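Local coordinates for protein ubiquitin-conjugating enzyme E2-21 kDa (Pichia angusta, PDB 5NL8) that attaches ubiquitin to other proteins as an E2 conjugating enzyme, and is probably needed for ubiquitination of PEX5 and peroxisome biogenesis, at residues A[11-16]-A[132-137]; A[56-61]-A[106-111]. One frame throughout, in Å; residues are numbered along the deposited sequence.

Contact 1 (A[11-16]-A[132-137]); sequences LKEYRA and AWTLQS
Glu-13 OE1 is gripped by three groups: the backbone N of Leu-135, the hydroxyl of Thr-134 and, from outside the two segments, that of Tyr-73. The contact lies at the N-cap of helix 135-147 in the UBC fold: Thr-134 holds that position, and Glu-13 of the N-terminal helix 6-21 reaches the first amide beyond it. Leu-135 N donates to Glu-13 OE1 at 3.0 Å with an N-H...O angle of 149°, arriving from above the carboxylate plane, 44° out of it. Thr-134 OG1 gives Glu-13 OE1 a weak second bond, at 2.9 Å, and the glutamate and threonine side chains run antiparallel where they pass. With CG opposite the carbonyl carbon (chi1 -62°) and the chain straight beyond it, Glu-13 spans the gap at full length, bridging CA atoms of Glu-13 and Leu-135 that are 6.7 Å apart. Arg-9 NH1 forms a salt bridge with the other oxygen, OE2, so both ends of the buried carboxylate have partners; this charge and the adjacent helix start would be expected to favour the ionised form. Replacing Glu-13 by alanine removes the carboxylate, which would probably leave Leu-135 N without this acceptor and Arg-9 NH1 without this salt bridge. At the start of the second helix, Thr-134 N donates to Ser-137 OG at 2.6 Å, tying the N-cap residue to the first turn. Packing is close beside the carboxylate, where Leu-135 CG lies 3.2 Å from Glu-13 OE1.

Contact 2 (A[56-61]-A[106-111]); sequences SPFEDA and YKMPHP
The His-Pro-Asn motif of ubiquitin-conjugating enzymes begins in this contact: His-110 and Pro-111 precede Asn-112, and the side chain of His-110 lies about 8 Å from that of Cys-121, the predicted thioester cysteine. Facing it is a type I beta turn from Ser-56 to Glu-59, closed by Glu-59 N to Ser-56 O at 3.1 Å. Phe-58, in this turn, supplies the touching group of its segment, and the outer end of its ring meets three consecutive residues. Phe-58 CZ is 3.6 Å from Pro-109 O, which sits at the ring edge, close to the ring plane. Phe-58 CZ also approaches His-110 CD2 at 3.7 Å; here the Phe ring lies at the histidine's edge, whereas His-110 CD2 comes obliquely to the phenyl ring. The planes are inclined at 40°, which supports neither a stack nor an edge-to-face pair. On the same side of the phenyl ring plane, Met-108 SD stands 3.7 Å from Phe-58 CE1 in a Met-aromatic contact, the sulfur lying obliquely, 58° off the ring normal. Bends at chi2 and chi3 fold the thioether back, putting Met-108 CE 4.0 Å from Phe-58 CE1 as well. The histidine ring is fixed independently, since His-110 ND1 is bonded to Asn-112 N and His-110 NE2 to Leu-145 O, while Pro-111 CD lies over one face. Val-175 of helix 168-181 also touches Phe-58. Thus the turn meets the approach to the motif and its histidine by dispersion and weak polarity: Pro-109 O faces the slightly positive C-H rim of the phenyl ring, and the imidazole nitrogens bond elsewhere, ND1 within the motif and NE2 outside it.

In the fold
From the N terminus, the chain first runs through helix 6-21, where 11-16 supplies one half of contact 1, and then through the strands 33-38 and 45-51. The loop before strand 62-68 contributes 56-61, and contact 2 closes after strand 79-82 and helix 87-94, when 106-111 returns to it. The chain next passes Cys-121 before 132-137 closes contact 1. Contact 2 is therefore nested inside the larger loop of contact 1. Their centres are about 25 Å apart, on opposite sides of the chain's centre: contact 1 ties the N-terminal helix to the start of helix 135-147, contact 2 a strand connection to the segment leading toward the predicted active-site cysteine.

Contact 1 (A[11-16]-A[132-137])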
ATOM      1  N   LEU A  11      17.876  -1.791  -8.899  1.00 37.71           N
ATOM      2  CA  LEU A  11      18.776  -1.175  -7.937  1.00 46.20           C
ATOM      3  C   LEU A  11      18.771   0.341  -8.093  1.00 46.43           C
ATOM      4  O   LEU A  11      18.661   1.069  -7.107  1.00 45.05           O
ATOM      5  CB  LEU A  11      20.195  -1.720  -8.092  1.00 51.53           C
ATOM      6  CG  LEU A  11      21.245  -1.053  -7.198  1.00 56.99           C
ATOM      7  CD1 LEU A  11      20.937  -1.288  -5.728  1.00 51.08           C
ATOM      8  CD2 LEU A  11      22.641  -1.549  -7.541  1.00 60.20           C
ATOM      9  N   LYS A  12      18.874   0.811  -9.333  1.00 49.15           N
ATOM     10  CA  LYS A  12      18.900   2.247  -9.594  1.00 53.72           C
ATOM     11  C   LYS A  12      17.635   2.920  -9.067  1.00 49.26           C
ATOM     12  O   LYS A  12      17.701   3.964  -8.419  1.00 51.69           O
ATOM     13  CB  LYS A  12      19.059   2.525 -11.088  1.00 63.59           C
ATOM     14  CG  LYS A  12      19.412   3.968 -11.410  1.00 83.83           C
ATOM     15  CD  LYS A  12      19.906   4.114 -12.839  1.00 93.08           C
ATOM     16  CE  LYS A  12      21.065   3.173 -13.117  1.00 98.36           C
ATOM     17  NZ  LYS A  12      22.369   3.786 -12.754  1.00103.03           N
ATOM     18  N   GLU A  13      16.486   2.310  -9.332  1.00 44.78           N
ATOM     19  CA  GLU A  13      15.216   2.854  -8.854  1.00 60.90           C
ATOM     20  C   GLU A  13      15.154   2.884  -7.326  1.00 59.98           C
ATOM     21  O   GLU A  13      14.707   3.875  -6.726  1.00 57.28           O
ATOM     22  CB  GLU A  13      14.047   2.039  -9.405  1.00 65.29           C
ATOM     23  CG  GLU A  13      13.928   2.064 -10.918  1.00 62.79           C
ATOM     24  CD  GLU A  13      12.786   1.201 -11.421  1.00 68.58           C
ATOM     25  OE1 GLU A  13      11.907   0.841 -10.610  1.00 61.02           O
ATOM     26  OE2 GLU A  13      12.766   0.881 -12.627  1.00 77.40           O
ATOM     27  N   TYR A  14      15.607   1.795  -6.708  1.00 49.99           N
ATOM     28  CA  TYR A  14      15.639   1.689  -5.251  1.00 42.14           C
ATOM     29  C   TYR A  14      16.480   2.805  -4.639  1.00 52.52           C
ATOM     30  O   TYR A  14      16.046   3.479  -3.701  1.00 58.92           O
ATOM     31  CB  TYR A  14      16.181   0.319  -4.828  1.00 42.02           C
ATOM     32  CG  TYR A  14      16.368   0.136  -3.334  1.00 38.40           C
ATOM     33  CD1 TYR A  14      15.424   0.602  -2.426  1.00 38.13           C
ATOM     34  CD2 TYR A  14      17.484  -0.523  -2.832  1.00 43.27           C
ATOM     35  CE1 TYR A  14      15.594   0.428  -1.061  1.00 37.99           C
ATOM     36  CE2 TYR A  14      17.661  -0.703  -1.468  1.00 35.32           C
ATOM     37  CZ  TYR A  14      16.712  -0.226  -0.588  1.00 38.66           C
ATOM     38  OH  TYR A  14      16.887  -0.401   0.767  1.00 45.79           O
ATOM     39  N   ARG A  15      17.680   2.999  -5.178  1.00 49.42           N
ATOM     40  CA  ARG A  15      18.566   4.052  -4.704  1.00 55.29           C
ATOM     41  C   ARG A  15      17.951   5.430  -4.928  1.00 62.39           C
ATOM     42  O   ARG A  15      18.092   6.328  -4.091  1.00 73.72           O
ATOM     43  CB  ARG A  15      19.927   3.962  -5.395  1.00 60.12           C
ATOM     44  CG  ARG A  15      20.689   2.672  -5.118  1.00 65.96           C
ATOM     45  CD  ARG A  15      22.138   2.770  -5.573  1.00 71.83           C
ATOM     46  NE  ARG A  15      22.879   3.769  -4.806  1.00 82.20           N
ATOM     47  CZ  ARG A  15      23.102   5.016  -5.212  1.00 81.64           C
ATOM     48  NH1 ARG A  15      22.653   5.427  -6.393  1.00 71.08           N
ATOM     49  NH2 ARG A  15      23.786   5.851  -4.442  1.00 81.72           N
ATOM     50  N   ALA A  16      17.263   5.592  -6.055  1.00 50.77           N
ATOM     51  CA  ALA A  16      16.582   6.846  -6.352  1.00 57.53           C
ATOM     52  C   ALA A  16      15.556   7.169  -5.270  1.00 60.41           C
ATOM     53  O   ALA A  16      15.454   8.315  -4.830  1.00 60.31           O
ATOM     54  CB  ALA A  16      15.917   6.785  -7.717  1.00 53.01           C
ATOM     55  N   ALA A 132       7.856   3.113 -19.003  1.00 72.39           N
ATOM     56  CA  ALA A 132       8.379   4.373 -18.487  1.00 68.86           C
ATOM     57  C   ALA A 132       8.165   4.487 -16.980  1.00 64.88           C
ATOM     58  O   ALA A 132       8.739   5.358 -16.326  1.00 62.42           O
ATOM     59  CB  ALA A 132       7.730   5.548 -19.203  1.00 70.61           C
ATOM     60  N   TRP A 133       7.335   3.604 -16.435  1.00 53.87           N
ATOM     61  CA  TRP A 133       7.009   3.628 -15.013  1.00 59.86           C
ATOM     62  C   TRP A 133       8.117   3.026 -14.151  1.00 62.57           C
ATOM     63  O   TRP A 133       8.913   2.208 -14.615  1.00 62.02           O
ATOM     64  CB  TRP A 133       5.695   2.888 -14.755  1.00 64.02           C
ATOM     65  CG  TRP A 133       4.464   3.678 -15.100  1.00 65.35           C
ATOM     66  CD1 TRP A 133       4.180   4.274 -16.293  1.00 65.21           C
ATOM     67  CD2 TRP A 133       3.347   3.939 -14.244  1.00 55.47           C
ATOM     68  NE1 TRP A 133       2.958   4.900 -16.231  1.00 62.58           N
ATOM     69  CE2 TRP A 133       2.425   4.709 -14.984  1.00 60.86           C
ATOM     70  CE3 TRP A 133       3.035   3.602 -12.923  1.00 53.67           C
ATOM     71  CZ2 TRP A 133       1.216   5.145 -14.446  1.00 60.89           C
ATOM     72  CZ3 TRP A 133       1.833   4.036 -12.391  1.00 52.48           C
ATOM     73  CH2 TRP A 133       0.939   4.800 -13.152  1.00 65.44           C
ATOM     74  N   THR A 134       8.153   3.442 -12.889  1.00 54.21           N
ATOM     75  CA  THR A 134       9.129   2.952 -11.927  1.00 46.74           C
ATOM     76  C   THR A 134       8.424   2.366 -10.710  1.00 47.22           C
ATOM     77  O   THR A 134       7.194   2.342 -10.651  1.00 47.37           O
ATOM     78  CB  THR A 134      10.075   4.071 -11.465  1.00 54.99           C
ATOM     79  OG1 THR A 134      10.975   3.561 -10.474  1.00 85.78           O
ATOM     80  CG2 THR A 134       9.279   5.209 -10.859  1.00 50.36           C
ATOM     81  N   LEU A 135       9.206   1.898  -9.740  1.00 56.43           N
ATOM     82  CA  LEU A 135       8.655   1.426  -8.473  1.00 56.23           C
ATOM     83  C   LEU A 135       7.954   2.565  -7.742  1.00 49.04           C
ATOM     84  O   LEU A 135       6.855   2.397  -7.192  1.00 48.15           O
ATOM     85  CB  LEU A 135       9.755   0.840  -7.588  1.00 53.11           C
ATOM     86  CG  LEU A 135      10.407  -0.466  -8.044  1.00 62.05           C
ATOM     87  CD1 LEU A 135      11.544  -0.853  -7.109  1.00 59.72           C
ATOM     88  CD2 LEU A 135       9.373  -1.573  -8.120  1.00 59.37           C
ATOM     89  N   GLN A 136       8.606   3.725  -7.749  1.00 47.35           N
ATOM     90  CA  GLN A 136       8.080   4.914  -7.094  1.00 51.89           C
ATOM     91  C   GLN A 136       6.702   5.277  -7.641  1.00 42.91           C
ATOM     92  O   GLN A 136       5.776   5.561  -6.877  1.00 51.23           O
ATOM     93  CB  GLN A 136       9.044   6.091  -7.263  1.00 30.84           C
ATOM     94  CG  GLN A 136       8.592   7.356  -6.553  1.00 45.33           C
ATOM     95  CD  GLN A 136       9.527   8.521  -6.784  1.00 59.14           C
ATOM     96  OE1 GLN A 136      10.666   8.339  -7.209  1.00 62.77           O
ATOM     97  NE2 GLN A 136       9.049   9.730  -6.512  1.00 65.35           N
ATOM     98  N   SER A 137       6.564   5.246  -8.961  1.00 42.52           N
ATOM     99  CA  SER A 137       5.305   5.616  -9.592  1.00 42.85           C
ATOM    100  C   SER A 137       4.209   4.611  -9.242  1.00 41.72           C
ATOM    101  O   SER A 137       3.043   4.976  -9.121  1.00 39.00           O
ATOM    102  CB  SER A 137       5.468   5.731 -11.111  1.00 48.87           C
ATOM    103  OG  SER A 137       6.125   4.601 -11.654  1.00 58.23           O
TER

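Contact 2 (A[56-61]-A[106-111])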
ATOM      1  N   SER A  56      -8.620  11.994   2.863  1.00 41.59           N
ATOM      2  CA  SER A  56      -9.295  10.722   2.641  1.00 38.37           C
ATOM      3  C   SER A  56      -9.563  10.087   4.002  1.00 32.76           C
ATOM      4  O   SER A  56      -8.950  10.473   4.996  1.00 42.53           O
ATOM      5  CB  SER A  56      -8.451   9.800   1.757  1.00 34.84           C
ATOM      6  OG  SER A  56      -7.307   9.329   2.449  1.00 46.54           O
ATOM      7  N   PRO A  57     -10.490   9.121   4.067  1.00 43.35           N
ATOM      8  CA  PRO A  57     -10.699   8.456   5.359  1.00 42.49           C
ATOM      9  C   PRO A  57      -9.477   7.661   5.822  1.00 38.88           C
ATOM     10  O   PRO A  57      -9.421   7.251   6.980  1.00 49.73           O
ATOM     11  CB  PRO A  57     -11.890   7.529   5.090  1.00 43.02           C
ATOM     12  CG  PRO A  57     -11.960   7.397   3.602  1.00 46.42           C
ATOM     13  CD  PRO A  57     -11.483   8.704   3.064  1.00 41.44           C
ATOM     14  N   PHE A  58      -8.508   7.463   4.934  1.00 39.25           N
ATOM     15  CA  PHE A  58      -7.305   6.707   5.266  1.00 32.82           C
ATOM     16  C   PHE A  58      -6.192   7.593   5.825  1.00 37.53           C
ATOM     17  O   PHE A  58      -5.117   7.096   6.153  1.00 44.08           O
ATOM     18  CB  PHE A  58      -6.783   5.964   4.030  1.00 31.03           C
ATOM     19  CG  PHE A  58      -7.765   4.992   3.437  1.00 36.82           C
ATOM     20  CD1 PHE A  58      -7.827   3.683   3.889  1.00 39.26           C
ATOM     21  CD2 PHE A  58      -8.620   5.384   2.420  1.00 39.30           C
ATOM     22  CE1 PHE A  58      -8.730   2.786   3.342  1.00 35.79           C
ATOM     23  CE2 PHE A  58      -9.524   4.491   1.870  1.00 37.86           C
ATOM     24  CZ  PHE A  58      -9.578   3.192   2.333  1.00 33.51           C
ATOM     25  N   GLU A  59      -6.447   8.897   5.933  1.00 39.61           N
ATOM     26  CA  GLU A  59      -5.393   9.859   6.273  1.00 44.97           C
ATOM     27  C   GLU A  59      -4.771   9.610   7.648  1.00 43.58           C
ATOM     28  O   GLU A  59      -5.439   9.126   8.563  1.00 42.08           O
ATOM     29  CB  GLU A  59      -5.931  11.296   6.210  1.00 38.87           C
ATOM     30  CG  GLU A  59      -6.877  11.671   7.340  1.00 49.36           C
ATOM     31  CD  GLU A  59      -7.313  13.129   7.285  1.00 74.89           C
ATOM     32  OE1 GLU A  59      -8.002  13.579   8.226  1.00 81.33           O
ATOM     33  OE2 GLU A  59      -6.968  13.824   6.305  1.00 68.91           O
ATOM     34  N   ASP A  60      -3.485   9.940   7.767  1.00 45.22           N
ATOM     35  CA  ASP A  60      -2.738   9.831   9.023  1.00 52.78           C
ATOM     36  C   ASP A  60      -2.737   8.419   9.610  1.00 55.15           C
ATOM     37  O   ASP A  60      -2.986   8.230  10.801  1.00 58.48           O
ATOM     38  CB  ASP A  60      -3.285  10.819  10.055  1.00 68.17           C
ATOM     39  CG  ASP A  60      -2.941  12.257   9.723  1.00 88.95           C
ATOM     40  OD1 ASP A  60      -1.840  12.497   9.180  1.00 88.37           O
ATOM     41  OD2 ASP A  60      -3.771  13.148  10.005  1.00100.80           O
ATOM     42  N   ALA A  61      -2.456   7.434   8.766  1.00 37.92           N
ATOM     43  CA  ALA A  61      -2.275   6.059   9.212  1.00 37.77           C
ATOM     44  C   ALA A  61      -1.381   5.347   8.214  1.00 34.66           C
ATOM     45  O   ALA A  61      -1.373   5.693   7.033  1.00 38.92           O
ATOM     46  CB  ALA A  61      -3.612   5.350   9.353  1.00 35.60           C
ATOM     47  N   TYR A 106      -3.148  -3.286  10.190  1.00 29.54           N
ATOM     48  CA  TYR A 106      -2.992  -4.556   9.486  1.00 28.10           C
ATOM     49  C   TYR A 106      -4.299  -5.126   8.938  1.00 30.73           C
ATOM     50  O   TYR A 106      -4.432  -6.339   8.776  1.00 33.58           O
ATOM     51  CB  TYR A 106      -2.325  -5.584  10.401  1.00 29.97           C
ATOM     52  CG  TYR A 106      -0.870  -5.287  10.657  1.00 30.22           C
ATOM     53  CD1 TYR A 106       0.080  -5.492   9.667  1.00 24.41           C
ATOM     54  CD2 TYR A 106      -0.445  -4.793  11.883  1.00 37.06           C
ATOM     55  CE1 TYR A 106       1.411  -5.221   9.889  1.00 32.85           C
ATOM     56  CE2 TYR A 106       0.889  -4.518  12.114  1.00 29.46           C
ATOM     57  CZ  TYR A 106       1.811  -4.736  11.113  1.00 36.22           C
ATOM     58  OH  TYR A 106       3.142  -4.468  11.328  1.00 40.26           O
ATOM     59  N   LYS A 107      -5.257  -4.247   8.664  1.00 31.80           N
ATOM     60  CA  LYS A 107      -6.457  -4.601   7.912  1.00 28.93           C
ATOM     61  C   LYS A 107      -6.706  -3.497   6.886  1.00 33.73           C
ATOM     62  O   LYS A 107      -6.589  -2.318   7.211  1.00 38.13           O
ATOM     63  CB  LYS A 107      -7.669  -4.766   8.835  1.00 31.51           C
ATOM     64  CG  LYS A 107      -7.596  -5.940   9.808  1.00 40.62           C
ATOM     65  CD  LYS A 107      -7.863  -7.274   9.119  1.00 36.30           C
ATOM     66  CE  LYS A 107      -8.014  -8.394  10.142  1.00 39.77           C
ATOM     67  NZ  LYS A 107      -8.187  -9.734   9.503  1.00 29.33           N
ATOM     68  N   MET A 108      -7.031  -3.868   5.649  1.00 26.35           N
ATOM     69  CA  MET A 108      -7.291  -2.867   4.614  1.00 27.12           C
ATOM     70  C   MET A 108      -8.671  -3.045   3.984  1.00 34.83           C
ATOM     71  O   MET A 108      -8.848  -3.852   3.071  1.00 35.09           O
ATOM     72  CB  MET A 108      -6.203  -2.913   3.531  1.00 26.78           C
ATOM     73  CG  MET A 108      -6.508  -2.084   2.273  1.00 26.10           C
ATOM     74  SD  MET A 108      -7.083  -0.400   2.589  1.00 34.51           S
ATOM     75  CE  MET A 108      -5.565   0.358   3.146  1.00 33.32           C
ATOM     76  N   PRO A 109      -9.662  -2.291   4.484  1.00 34.85           N
ATOM     77  CA  PRO A 109     -11.007  -2.274   3.901  1.00 28.23           C
ATOM     78  C   PRO A 109     -11.105  -1.269   2.756  1.00 34.33           C
ATOM     79  O   PRO A 109     -11.076  -0.055   2.972  1.00 38.90           O
ATOM     80  CB  PRO A 109     -11.891  -1.867   5.080  1.00 24.03           C
ATOM     81  CG  PRO A 109     -11.008  -1.022   5.922  1.00 33.33           C
ATOM     82  CD  PRO A 109      -9.594  -1.512   5.733  1.00 28.63           C
ATOM     83  N   HIS A 110     -11.221  -1.785   1.540  1.00 30.06           N
ATOM     84  CA  HIS A 110     -11.195  -0.948   0.353  1.00 30.88           C
ATOM     85  C   HIS A 110     -11.856  -1.688  -0.799  1.00 33.04           C
ATOM     86  O   HIS A 110     -11.678  -2.897  -0.942  1.00 32.08           O
ATOM     87  CB  HIS A 110      -9.751  -0.567   0.001  1.00 23.97           C
ATOM     88  CG  HIS A 110      -9.634   0.418  -1.119  1.00 32.69           C
ATOM     89  ND1 HIS A 110      -9.784   0.062  -2.444  1.00 31.11           N
ATOM     90  CD2 HIS A 110      -9.365   1.746  -1.116  1.00 27.30           C
ATOM     91  CE1 HIS A 110      -9.620   1.130  -3.204  1.00 34.47           C
ATOM     92  NE2 HIS A 110      -9.362   2.162  -2.425  1.00 30.73           N
ATOM     93  N   PRO A 111     -12.641  -0.967  -1.611  1.00 28.42           N
ATOM     94  CA  PRO A 111     -13.352  -1.531  -2.762  1.00 34.52           C
ATOM     95  C   PRO A 111     -12.482  -2.380  -3.698  1.00 34.00           C
ATOM     96  O   PRO A 111     -12.986  -3.361  -4.247  1.00 32.77           O
ATOM     97  CB  PRO A 111     -13.865  -0.286  -3.484  1.00 31.88           C
ATOM     98  CG  PRO A 111     -14.120   0.682  -2.375  1.00 28.72           C
ATOM     99  CD  PRO A 111     -13.023   0.436  -1.366  1.00 36.82           C
TER